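Local coordinates for protein sugar phosphate isomerase/epimerase (Parabacteroides distasonis, PDB 3L23) that binds magnesium in a xylose isomerase-like TIM barrel and is probably an isomerase, perhaps acting on sugar phosphates, at residues M129-T134 against K140-I145; T134-A139 against Y199-K204; L241-R246 against E258-Q263; K270-E275 against D294-A299. One frame throughout, in Å; residues are numbered along the deposited sequence. Where two conformers were deposited one is given.

How the contacts relate
All four contacts are buried apolar packing inside one TIM barrel, but they differ in layer. Contacts 1 and 2 lie side by side, their centres about 7 Å apart; they share Thr134 and helix 136-155, and Ile133 of the first touches Met202 and Ala139 of the second. Here loop and helices pack on one another, and contact 2, with the partly exposed His136, comes closer to the surface. Contacts 3 and 4, about 9 Å between centres, pack helices on the neighbouring parallel strands 238-243 and 272-274, whose other faces supply His242 and Glu275 to one magnesium ion. Contacts 1 and 4 stand on opposite sides of the chain's centre, about 31 Å between centres.

Contact 1 of 4, residues M129-T134 against K140-I145; sequences MMPTIT and KLVCDI
Val142 holds CG1 anti to the backbone N (chi1 162°) and CG2 anti to the carbonyl carbon, which turns both methyls to the loop, where Pro131 and Ile133 stand two residues apart. Ile133 is turned with CG1 anti to its own carbonyl carbon (chi1 -59°), which carries the CG1-CD1 arm to the valine, while CG2, anti to the backbone N, turns instead to Ala139 CB. The CG2 methyl of Val142 serves both partners: it lies 3.9 Å from Pro131 CB and also 3.9 Å from Ile133 CG1. The CG1 methyl touches the end of the proline ring, 4.0 Å from Pro131 CG, and comes within 4.2 Å of Ile133 CD1. One branched side chain thus sits in the notch formed by a ring and an aliphatic arm, all of it by van der Waals contact. The loop 129-134 joins strand 124-127 to helix 136-155 and packs on that helix at Val142. Ile133 also leans on Ile198 and Met202 of helix 198-205, Pro131 rests on Tyr98, and about one turn beyond Val142 the side chain of Ile145 packs on Tyr98 and on helix 103-119.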
# COMPACT_ATOMS: atom_id res chain seq x y z
N MSE A 129 6.81 0.40 -2.67
CA MSE A 129 7.74 1.11 -3.55
C MSE A 129 8.31 0.19 -4.63
O MSE A 129 8.70 -0.91 -4.35
CB MSE A 129 8.91 1.73 -2.75
CG MSE A 129 9.83 2.65 -3.58
SE MSE A 129 8.77 4.25 -4.32
CE MSE A 129 7.88 4.51 -2.79
N MSE A 130 8.35 0.68 -5.87
CA MSE A 130 8.86 -0.08 -6.99
C MSE A 130 10.38 -0.19 -6.96
O MSE A 130 11.09 0.83 -6.76
CB MSE A 130 8.43 0.58 -8.32
CG MSE A 130 8.52 -0.36 -9.48
SE MSE A 130 8.15 0.50 -11.19
CE MSE A 130 9.66 1.39 -11.43
N PRO A 131 10.93 -1.43 -7.13
CA PRO A 131 12.36 -1.53 -7.37
C PRO A 131 12.76 -0.87 -8.68
O PRO A 131 11.91 -0.46 -9.48
CB PRO A 131 12.62 -3.06 -7.46
CG PRO A 131 11.45 -3.71 -6.91
CD PRO A 131 10.28 -2.75 -7.06
N THR A 132 14.04 -0.72 -8.88
CA THR A 132 14.53 -0.23 -10.16
C THR A 132 14.17 -1.21 -11.28
O THR A 132 14.62 -2.36 -11.27
CB THR A 132 16.06 -0.09 -10.11
OG1 THR A 132 16.41 0.83 -9.08
CG2 THR A 132 16.62 0.39 -11.45
N ILE A 133 13.37 -0.75 -12.25
CA ILE A 133 12.98 -1.54 -13.41
C ILE A 133 13.05 -0.66 -14.68
O ILE A 133 12.26 0.31 -14.79
CB ILE A 133 11.57 -2.11 -13.30
CG1 ILE A 133 11.42 -3.01 -12.04
CG2 ILE A 133 11.21 -2.87 -14.58
CD1 ILE A 133 9.97 -3.40 -11.66
N THR A 134 13.98 -0.96 -15.57
CA THR A 134 14.12 -0.25 -16.85
C THR A 134 14.05 -1.14 -18.09
O THR A 134 14.10 -0.63 -19.24
CB THR A 134 15.42 0.55 -16.89
OG1 THR A 134 16.53 -0.33 -16.83
CG2 THR A 134 15.48 1.50 -15.71
N LYS A 140 11.23 -9.08 -15.04
CA LYS A 140 11.13 -10.53 -14.82
C LYS A 140 11.71 -10.93 -13.48
O LYS A 140 11.05 -11.60 -12.69
CB LYS A 140 11.85 -11.29 -15.92
CG LYS A 140 11.21 -11.25 -17.27
CD LYS A 140 12.02 -12.06 -18.24
CE LYS A 140 11.61 -11.86 -19.68
NZ LYS A 140 12.53 -12.63 -20.55
N LEU A 141 12.96 -10.52 -13.23
CA LEU A 141 13.66 -10.85 -12.00
C LEU A 141 12.93 -10.31 -10.79
O LEU A 141 12.81 -11.01 -9.78
CB LEU A 141 15.13 -10.36 -12.04
CG LEU A 141 15.98 -10.72 -10.82
CD1 LEU A 141 16.10 -12.25 -10.64
CD2 LEU A 141 17.34 -10.13 -10.92
N VAL A 142 12.39 -9.09 -10.89
CA VAL A 142 11.63 -8.55 -9.78
C VAL A 142 10.40 -9.44 -9.50
O VAL A 142 10.10 -9.79 -8.33
CB VAL A 142 11.22 -7.08 -10.03
CG1 VAL A 142 10.07 -6.71 -9.10
CG2 VAL A 142 12.44 -6.14 -9.90
N CYS A 143 9.71 -9.85 -10.56
CA CYS A 143 8.57 -10.76 -10.38
C CYS A 143 8.94 -12.09 -9.69
O CYS A 143 8.23 -12.55 -8.80
CB CYS A 143 7.89 -11.05 -11.69
SG CYS A 143 7.11 -9.60 -12.41
N ASP A 144 10.05 -12.69 -10.08
CA ASP A 144 10.50 -13.91 -9.46
C ASP A 144 10.78 -13.69 -7.97
O ASP A 144 10.50 -14.56 -7.15
CB ASP A 144 11.78 -14.38 -10.14
CG ASP A 144 11.57 -14.84 -11.55
OD1 ASP A 144 10.44 -15.26 -11.88
OD2 ASP A 144 12.56 -14.87 -12.33
N ILE A 145 11.36 -12.53 -7.64
CA ILE A 145 11.68 -12.20 -6.26
C ILE A 145 10.36 -12.03 -5.47
O ILE A 145 10.25 -12.51 -4.34
CB ILE A 145 12.67 -10.96 -6.19
CG1 ILE A 145 14.06 -11.40 -6.64
CG2 ILE A 145 12.70 -10.30 -4.80
CD1 ILE A 145 15.05 -10.25 -7.01

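Contact 2 of 4, residues T134-A139 against Y199-K204; sequences TTHDEA and YDLMLK
The imidazole of His136 and the CD1 methyl of Leu201 meet obliquely, CD2 of the ring lying 3.9 Å from the methyl, and the two side chains run across each other at about a right angle. At the ring's far nitrogen, NE2 is hydrogen-bonded to Asp196 OD2, which fixes how the imidazole is turned. The same Leu201 CD1 lies 4.0 Å from Ala139 CB, so a single methyl sits against two residues one helical turn apart; the small alanine lets the two helices come close, with Ala139 CA and Leu201 CA 7.0 Å from each other. The second flat group, the carboxylate of Glu138, turns back to the start of its own helix. Its OE1 takes Thr134 N at 2.7 Å, nearly in line with the C-O bond, while Thr134 OG1 donates at 2.9 Å from 37° above the carboxylate plane, both from the same face. Glu138 N in turn gives its hydrogen to Thr135 OG1 at 3.0 Å. Val174, in strand 173-174, touches both His136 and Leu201. Thr135 is a classic N-cap, opening helix 136-155 just after a loop of the barrel, and His136 and Ala139 in that helix's first turn dock it on helix 198-205, as adjacent helices pack around a TIM barrel.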
# COMPACT_ATOMS: atom_id res chain seq x y z
N THR A 134 13.98 -0.96 -15.57
CA THR A 134 14.12 -0.25 -16.85
C THR A 134 14.05 -1.14 -18.09
O THR A 134 14.10 -0.63 -19.24
CB THR A 134 15.42 0.55 -16.89
OG1 THR A 134 16.53 -0.33 -16.83
CG2 THR A 134 15.48 1.50 -15.71
N THR A 135 14.00 -2.45 -17.89
CA THR A 135 14.05 -3.42 -18.98
C THR A 135 13.07 -4.56 -18.65
O THR A 135 12.68 -4.75 -17.50
CB THR A 135 15.45 -4.04 -19.20
OG1 THR A 135 15.82 -4.83 -18.05
CG2 THR A 135 16.53 -2.96 -19.49
N HIS A 136 12.72 -5.34 -19.69
CA HIS A 136 11.87 -6.50 -19.53
C HIS A 136 12.56 -7.49 -18.58
O HIS A 136 11.95 -8.02 -17.72
CB HIS A 136 11.56 -7.19 -20.89
CG HIS A 136 10.63 -6.41 -21.78
ND1 HIS A 136 11.07 -5.50 -22.72
CD2 HIS A 136 9.27 -6.42 -21.88
CE1 HIS A 136 10.03 -4.98 -23.35
NE2 HIS A 136 8.92 -5.52 -22.86
N ASP A 137 13.86 -7.70 -18.76
CA ASP A 137 14.56 -8.67 -17.94
C ASP A 137 14.60 -8.26 -16.46
O ASP A 137 14.45 -9.11 -15.60
CB ASP A 137 15.96 -8.88 -18.46
CG ASP A 137 16.01 -9.68 -19.77
OD1 ASP A 137 14.96 -10.13 -20.28
OD2 ASP A 137 17.09 -9.84 -20.31
N GLU A 138 14.77 -6.97 -16.16
CA GLU A 138 14.72 -6.51 -14.79
C GLU A 138 13.34 -6.75 -14.20
O GLU A 138 13.22 -7.15 -13.04
CB GLU A 138 15.09 -5.00 -14.66
CG GLU A 138 16.57 -4.78 -14.82
CD GLU A 138 17.00 -3.35 -15.01
OE1 GLU A 138 16.17 -2.44 -14.90
OE2 GLU A 138 18.22 -3.15 -15.25
N ALA A 139 12.30 -6.51 -14.98
CA ALA A 139 10.97 -6.74 -14.48
C ALA A 139 10.74 -8.21 -14.16
O ALA A 139 10.12 -8.56 -13.14
CB ALA A 139 9.88 -6.24 -15.48
N TYR A 199 3.52 -2.42 -14.94
CA TYR A 199 2.46 -3.05 -14.15
C TYR A 199 1.85 -4.28 -14.86
O TYR A 199 1.51 -5.30 -14.21
CB TYR A 199 1.39 -2.01 -13.85
CG TYR A 199 0.46 -2.32 -12.69
CD1 TYR A 199 0.92 -2.32 -11.37
CD2 TYR A 199 -0.89 -2.62 -12.91
CE1 TYR A 199 0.06 -2.60 -10.32
CE2 TYR A 199 -1.74 -2.88 -11.85
CZ TYR A 199 -1.27 -2.88 -10.58
OH TYR A 199 -2.09 -3.17 -9.51
N ASP A 200 1.65 -4.16 -16.17
CA ASP A 200 1.16 -5.30 -16.98
C ASP A 200 2.11 -6.48 -16.94
O ASP A 200 1.67 -7.62 -16.87
CB ASP A 200 0.83 -4.86 -18.38
CG ASP A 200 -0.29 -3.86 -18.38
OD1 ASP A 200 -1.17 -4.01 -17.52
OD2 ASP A 200 -0.30 -2.92 -19.19
N LEU A 201 3.42 -6.23 -16.95
CA LEU A 201 4.40 -7.28 -16.82
C LEU A 201 4.34 -7.89 -15.41
O LEU A 201 4.53 -9.10 -15.25
CB LEU A 201 5.82 -6.77 -17.12
CG LEU A 201 6.07 -6.19 -18.52
CD1 LEU A 201 7.45 -5.55 -18.59
CD2 LEU A 201 5.84 -7.26 -19.60
N MSE A 202 4.07 -7.07 -14.39
CA MSE A 202 3.99 -7.58 -13.02
C MSE A 202 2.82 -8.53 -12.88
O MSE A 202 2.94 -9.59 -12.27
CB MSE A 202 3.90 -6.43 -12.00
CG MSE A 202 5.21 -5.68 -11.84
SE MSE A 202 4.86 -4.30 -10.45
CE MSE A 202 6.69 -3.73 -10.24
N LEU A 203 1.67 -8.13 -13.41
CA LEU A 203 0.48 -8.99 -13.43
C LEU A 203 0.78 -10.29 -14.17
O LEU A 203 0.48 -11.38 -13.68
CB LEU A 203 -0.68 -8.27 -14.10
CG LEU A 203 -1.31 -7.17 -13.24
CD1 LEU A 203 -2.05 -6.14 -14.15
CD2 LEU A 203 -2.19 -7.70 -12.08
N LYS A 204 1.36 -10.18 -15.34
CA LYS A 204 1.60 -11.38 -16.16
C LYS A 204 2.52 -12.42 -15.52
O LYS A 204 2.30 -13.65 -15.66
CB LYS A 204 2.19 -10.97 -17.51
CG LYS A 204 2.38 -12.12 -18.47
CD LYS A 204 2.74 -11.66 -19.86
CE LYS A 204 4.08 -11.01 -19.96
NZ LYS A 204 4.67 -11.49 -21.27

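Contact 3 of 4, residues L241-R246 against E258-Q263; sequences LHIKDR and EMIFKQ. With MG (magnesium ion), chain B.
Two residues past the packing of Ile243 on Ile260 and Phe261, Asp245 OD1 is held by two groups: Arg246 N, 2.8 Å away on the anti side and 23° out of the carboxylate plane, and Ser252 OG. Asp245 OD2 takes Gly250 N as well, so the carboxylate ties down the loop that leaves the strand. Lys244 NZ spans to Asp245 O at 2.9 Å and makes a salt bridge with Glu277. The apolar contact lies just before this, at Ile243 and Leu241. Ile243 sends CG1 anti to its carbonyl carbon (chi1 -60°), where that atom lies 3.9 Å from Phe261 CZ, and its CD1 end slides past Ile260 to reach CG2 at 4.0 Å. Leu241, two residues earlier on the same side, adds CD1 at 4.2 Å from Ile260 CG2. Strand 238-243 and helix 257-267 are the first two elements of a beta-alpha-beta unit of the barrel, completed by strand 272-274; the short segments run nearly antiparallel, at 156°, with 11.3 Å between axes. An alanine in place of Ile243 would probably leave Phe261 CZ without the CG1 it rests on and Ile260 CG2 with Leu241 alone on the strand, opening a gap between sheet and helix. His242, between the two aliphatic residues, points the other way, and its ND1 binds the magnesium ion at 2.3 Å. Its NE2 is hydrogen-bonded to Glu47 OE1, which would hold the ring's rotation and keep ND1 turned to the metal; His165, Asp216, Glu275 and two waters complete the metal's ligands.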
# COMPACT_ATOMS: atom_id res chain seq x y z
N LEU A 241 -7.74 -1.85 -2.02
CA LEU A 241 -7.52 -0.55 -2.65
C LEU A 241 -6.96 0.52 -1.71
O LEU A 241 -7.20 0.49 -0.52
CB LEU A 241 -8.82 0.05 -3.23
CG LEU A 241 -9.62 -0.74 -4.28
CD1 LEU A 241 -10.83 0.04 -4.74
CD2 LEU A 241 -8.68 -1.04 -5.46
N HIS A 242 -6.20 1.45 -2.27
CA HIS A 242 -6.03 2.75 -1.66
C HIS A 242 -6.99 3.71 -2.33
O HIS A 242 -7.03 3.81 -3.56
CB HIS A 242 -4.61 3.29 -1.81
CG HIS A 242 -3.69 2.83 -0.73
ND1 HIS A 242 -2.43 3.40 -0.55
CD2 HIS A 242 -3.81 1.87 0.21
CE1 HIS A 242 -1.86 2.81 0.49
NE2 HIS A 242 -2.68 1.88 0.97
N ILE A 243 -7.79 4.38 -1.50
CA ILE A 243 -8.74 5.41 -1.92
C ILE A 243 -8.09 6.75 -1.58
O ILE A 243 -7.81 7.07 -0.41
CB ILE A 243 -10.12 5.24 -1.22
CG1 ILE A 243 -10.78 3.88 -1.51
CG2 ILE A 243 -11.12 6.37 -1.55
CD1 ILE A 243 -11.06 3.55 -2.96
N LYS A 244 -7.80 7.51 -2.64
CA LYS A 244 -6.96 8.69 -2.56
C LYS A 244 -7.37 9.66 -3.65
O LYS A 244 -7.80 9.20 -4.72
CB LYS A 244 -5.50 8.30 -2.78
CG LYS A 244 -4.53 9.38 -2.55
CD LYS A 244 -3.08 8.99 -2.75
CE LYS A 244 -2.19 10.19 -2.48
NZ LYS A 244 -2.51 11.42 -3.32
N ASP A 245 -7.19 10.96 -3.41
CA ASP A 245 -7.45 12.03 -4.38
C ASP A 245 -6.17 12.89 -4.37
O ASP A 245 -5.17 12.50 -3.75
CB ASP A 245 -8.72 12.82 -3.96
CG ASP A 245 -9.42 13.54 -5.11
OD1 ASP A 245 -8.77 13.98 -6.10
OD2 ASP A 245 -10.66 13.76 -4.99
N ARG A 246 -6.18 14.03 -5.05
CA ARG A 246 -5.07 14.98 -4.97
C ARG A 246 -4.86 15.42 -3.52
O ARG A 246 -3.71 15.48 -3.01
CB ARG A 246 -5.34 16.17 -5.86
CG ARG A 246 -4.39 17.35 -5.76
CD ARG A 246 -2.94 17.01 -5.92
NE ARG A 246 -2.61 16.34 -7.18
CZ ARG A 246 -2.29 16.92 -8.33
NH1 ARG A 246 -2.30 18.24 -8.49
NH2 ARG A 246 -1.97 16.15 -9.35
N GLU A 258 -17.64 7.36 -7.27
CA GLU A 258 -18.87 6.57 -7.41
C GLU A 258 -18.59 5.31 -8.22
O GLU A 258 -18.97 4.22 -7.81
CB GLU A 258 -20.01 7.40 -8.00
CG GLU A 258 -21.33 6.63 -8.11
CD GLU A 258 -22.48 7.48 -8.61
OE1 GLU A 258 -22.28 8.68 -8.93
OE2 GLU A 258 -23.60 6.94 -8.67
N MSE A 259 -17.93 5.45 -9.36
CA MSE A 259 -17.61 4.31 -10.22
C MSE A 259 -16.58 3.40 -9.59
O MSE A 259 -16.68 2.18 -9.71
CB MSE A 259 -17.17 4.80 -11.63
CG MSE A 259 -17.02 3.73 -12.65
SE MSE A 259 -18.75 3.00 -13.20
CE MSE A 259 -18.23 1.10 -12.86
N ILE A 260 -15.57 3.98 -8.94
CA ILE A 260 -14.56 3.19 -8.24
C ILE A 260 -15.21 2.29 -7.18
O ILE A 260 -14.94 1.10 -7.14
CB ILE A 260 -13.47 4.09 -7.64
CG1 ILE A 260 -12.58 4.61 -8.75
CG2 ILE A 260 -12.63 3.34 -6.61
CD1 ILE A 260 -11.66 5.73 -8.32
N PHE A 261 -16.08 2.85 -6.34
CA PHE A 261 -16.74 2.03 -5.31
C PHE A 261 -17.73 1.01 -5.89
O PHE A 261 -17.82 -0.11 -5.40
CB PHE A 261 -17.42 2.88 -4.25
CG PHE A 261 -16.49 3.32 -3.17
CD1 PHE A 261 -15.71 4.50 -3.32
CD2 PHE A 261 -16.32 2.54 -2.03
CE1 PHE A 261 -14.81 4.90 -2.33
CE2 PHE A 261 -15.43 2.94 -1.05
CZ PHE A 261 -14.68 4.10 -1.20
N LYS A 262 -18.45 1.40 -6.93
CA LYS A 262 -19.34 0.46 -7.59
C LYS A 262 -18.55 -0.76 -8.04
O LYS A 262 -18.95 -1.93 -7.82
CB LYS A 262 -20.00 1.14 -8.78
CG LYS A 262 -20.87 0.22 -9.61
CD LYS A 262 -21.77 0.99 -10.52
CE LYS A 262 -22.24 0.13 -11.65
NZ LYS A 262 -23.31 0.81 -12.40
N GLN A 263 -17.41 -0.49 -8.68
CA GLN A 263 -16.60 -1.57 -9.19
C GLN A 263 -15.96 -2.39 -8.04
O GLN A 263 -15.85 -3.61 -8.15
CB GLN A 263 -15.51 -1.05 -10.16
CG GLN A 263 -14.87 -2.19 -10.94
CD GLN A 263 -15.84 -2.89 -11.87
OE1 GLN A 263 -16.54 -2.24 -12.68
NE2 GLN A 263 -15.93 -4.24 -11.76
MG MG B . -1.11 4.76 -1.79
O HOH W 1 0.43 6.01 -2.57
O HOH W 2 0.54 4.59 -0.10

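Contact 4 of 4, residues K270-E275 against D294-A299; sequences KDYFVE and DYLIKA. With MG (magnesium ion), chain B; EDO (1,2-ethanediol), chain F.
Tyr272 leaves strand 272-274 toward Leu296: CB lies against Leu241 O of the neighbouring strand, and CG sits between the backbone N and the carbonyl carbon (chi1 72°), a turn that lays the ring beside its own backbone, within reach of a diol bound there. Farther out, CD2 and CE2 lie under this 1,2-ethanediol, probably left from crystallisation, CE2 coming within 3.4 Å of its C2. The diol covers one face toward the rim and is held by Lys45 NZ and by the backbone: Tyr272 N donates to its O1 at 3.0 Å, and O1 donates back to Tyr272 O at 2.8 Å. Along the opposite flank, CE1 is 3.9 Å from Leu296 CD1, which meets the ring edge near its plane; the tip, OH, lies 3.7 Å from the same methyl. Leu296 CD1 also touches Val274 CG2 at 3.6 Å, so it wedges between two outward side chains of one strand. The ring further meets Phe261 of helix 257-267 edge-to-face. A serine here would probably leave Leu296 CD1 and the Phe261 ring without the aromatic surface they rest on, opening a gap between strand and helix. Phe273 and Glu275 alternate to the inner side, where Glu275 OE1 binds magnesium at 2.0 Å and a metal-bound water donates to OE2. Such alternation is that of a TIM-barrel strand, whose C-terminal end here brings a ligand to the magnesium, probably the active site as in xylose isomerase-like relatives.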
# COMPACT_ATOMS: atom_id res chain seq x y z
N LYS A 270 -12.92 -6.50 -0.22
CA LYS A 270 -13.34 -6.37 1.18
C LYS A 270 -12.49 -5.40 2.02
O LYS A 270 -12.76 -5.25 3.20
CB LYS A 270 -13.21 -7.72 1.86
N ASP A 271 -11.45 -4.82 1.47
CA ASP A 271 -10.64 -3.92 2.26
C ASP A 271 -10.16 -2.74 1.44
O ASP A 271 -9.70 -2.92 0.32
CB ASP A 271 -9.43 -4.69 2.82
CG ASP A 271 -9.86 -5.72 3.88
OD1 ASP A 271 -10.39 -5.27 4.92
OD2 ASP A 271 -9.66 -6.92 3.63
N TYR A 272 -10.28 -1.55 2.01
CA TYR A 272 -9.68 -0.38 1.45
C TYR A 272 -9.15 0.51 2.56
O TYR A 272 -9.58 0.43 3.72
CB TYR A 272 -10.64 0.41 0.54
CG TYR A 272 -11.75 1.14 1.27
CD1 TYR A 272 -11.57 2.41 1.80
CD2 TYR A 272 -12.99 0.57 1.41
CE1 TYR A 272 -12.59 3.08 2.45
CE2 TYR A 272 -14.00 1.24 2.08
CZ TYR A 272 -13.79 2.51 2.57
OH TYR A 272 -14.80 3.19 3.25
N PHE A 273 -8.18 1.34 2.18
CA PHE A 273 -7.57 2.34 3.06
C PHE A 273 -7.55 3.73 2.44
O PHE A 273 -7.15 3.92 1.28
CB PHE A 273 -6.17 1.93 3.45
CG PHE A 273 -6.12 0.59 4.09
CD1 PHE A 273 -6.50 0.45 5.41
CD2 PHE A 273 -5.89 -0.55 3.34
CE1 PHE A 273 -6.55 -0.80 6.00
CE2 PHE A 273 -5.90 -1.80 3.92
CZ PHE A 273 -6.27 -1.94 5.26
N VAL A 274 -8.01 4.69 3.23
CA VAL A 274 -7.87 6.11 2.90
C VAL A 274 -6.43 6.54 2.96
O VAL A 274 -5.69 6.21 3.90
CB VAL A 274 -8.71 7.01 3.90
CG1 VAL A 274 -8.29 8.48 3.82
CG2 VAL A 274 -10.20 6.78 3.65
N GLU A 275 -6.02 7.32 1.97
CA GLU A 275 -4.71 7.93 1.97
C GLU A 275 -4.78 9.40 1.63
O GLU A 275 -5.59 9.81 0.77
CB GLU A 275 -3.80 7.21 0.98
CG GLU A 275 -2.42 7.81 0.99
CD GLU A 275 -1.42 7.00 0.21
OE1 GLU A 275 -1.80 6.29 -0.71
OE2 GLU A 275 -0.23 7.11 0.52
N ASP A 294 -15.50 12.16 6.30
CA ASP A 294 -16.81 12.76 6.20
C ASP A 294 -17.35 12.59 4.79
O ASP A 294 -18.52 12.32 4.61
CB ASP A 294 -16.78 14.25 6.58
CG ASP A 294 -16.58 14.50 8.08
OD1 ASP A 294 -16.81 13.55 8.85
OD2 ASP A 294 -16.22 15.66 8.46
N TYR A 295 -16.50 12.69 3.78
CA TYR A 295 -16.91 12.44 2.41
C TYR A 295 -17.46 11.04 2.27
O TYR A 295 -18.54 10.84 1.71
CB TYR A 295 -15.71 12.66 1.47
CG TYR A 295 -15.99 12.33 0.03
CD1 TYR A 295 -15.85 11.04 -0.44
CD2 TYR A 295 -16.37 13.31 -0.86
CE1 TYR A 295 -16.14 10.71 -1.74
CE2 TYR A 295 -16.60 12.99 -2.20
CZ TYR A 295 -16.47 11.68 -2.63
OH TYR A 295 -16.72 11.32 -3.94
N LEU A 296 -16.75 10.04 2.80
CA LEU A 296 -17.19 8.65 2.66
C LEU A 296 -18.46 8.38 3.46
O LEU A 296 -19.35 7.65 3.01
CB LEU A 296 -16.08 7.70 3.09
CG LEU A 296 -14.77 7.71 2.30
CD1 LEU A 296 -13.76 6.77 2.95
CD2 LEU A 296 -14.99 7.35 0.82
N ILE A 297 -18.53 8.93 4.65
CA ILE A 297 -19.72 8.79 5.49
C ILE A 297 -21.01 9.30 4.79
O ILE A 297 -22.05 8.63 4.85
CB ILE A 297 -19.48 9.44 6.87
CG1 ILE A 297 -18.46 8.61 7.66
CG2 ILE A 297 -20.80 9.57 7.64
CD1 ILE A 297 -17.84 9.29 8.89
N LYS A 298 -20.91 10.45 4.15
CA LYS A 298 -22.03 11.07 3.44
C LYS A 298 -22.28 10.44 2.08
O LYS A 298 -23.35 10.60 1.56
CB LYS A 298 -21.77 12.56 3.23
CG LYS A 298 -21.72 13.34 4.54
CD LYS A 298 -21.51 14.83 4.25
N ALA A 299 -21.29 9.79 1.48
CA ALA A 299 -21.44 9.26 0.12
C ALA A 299 -22.40 8.07 0.11
O ALA A 299 -22.17 7.09 0.78
CB ALA A 299 -20.07 8.83 -0.46
MG MG B . -1.11 4.76 -1.79
C1 EDO F . -12.35 -0.60 4.91
O1 EDO F . -11.27 -1.54 4.80
C2 EDO F . -13.64 -1.22 4.40
O2 EDO F . -13.96 -2.30 5.26
O HOH W 2 0.54 4.59 -0.10
O HOH W 1 0.43 6.01 -2.57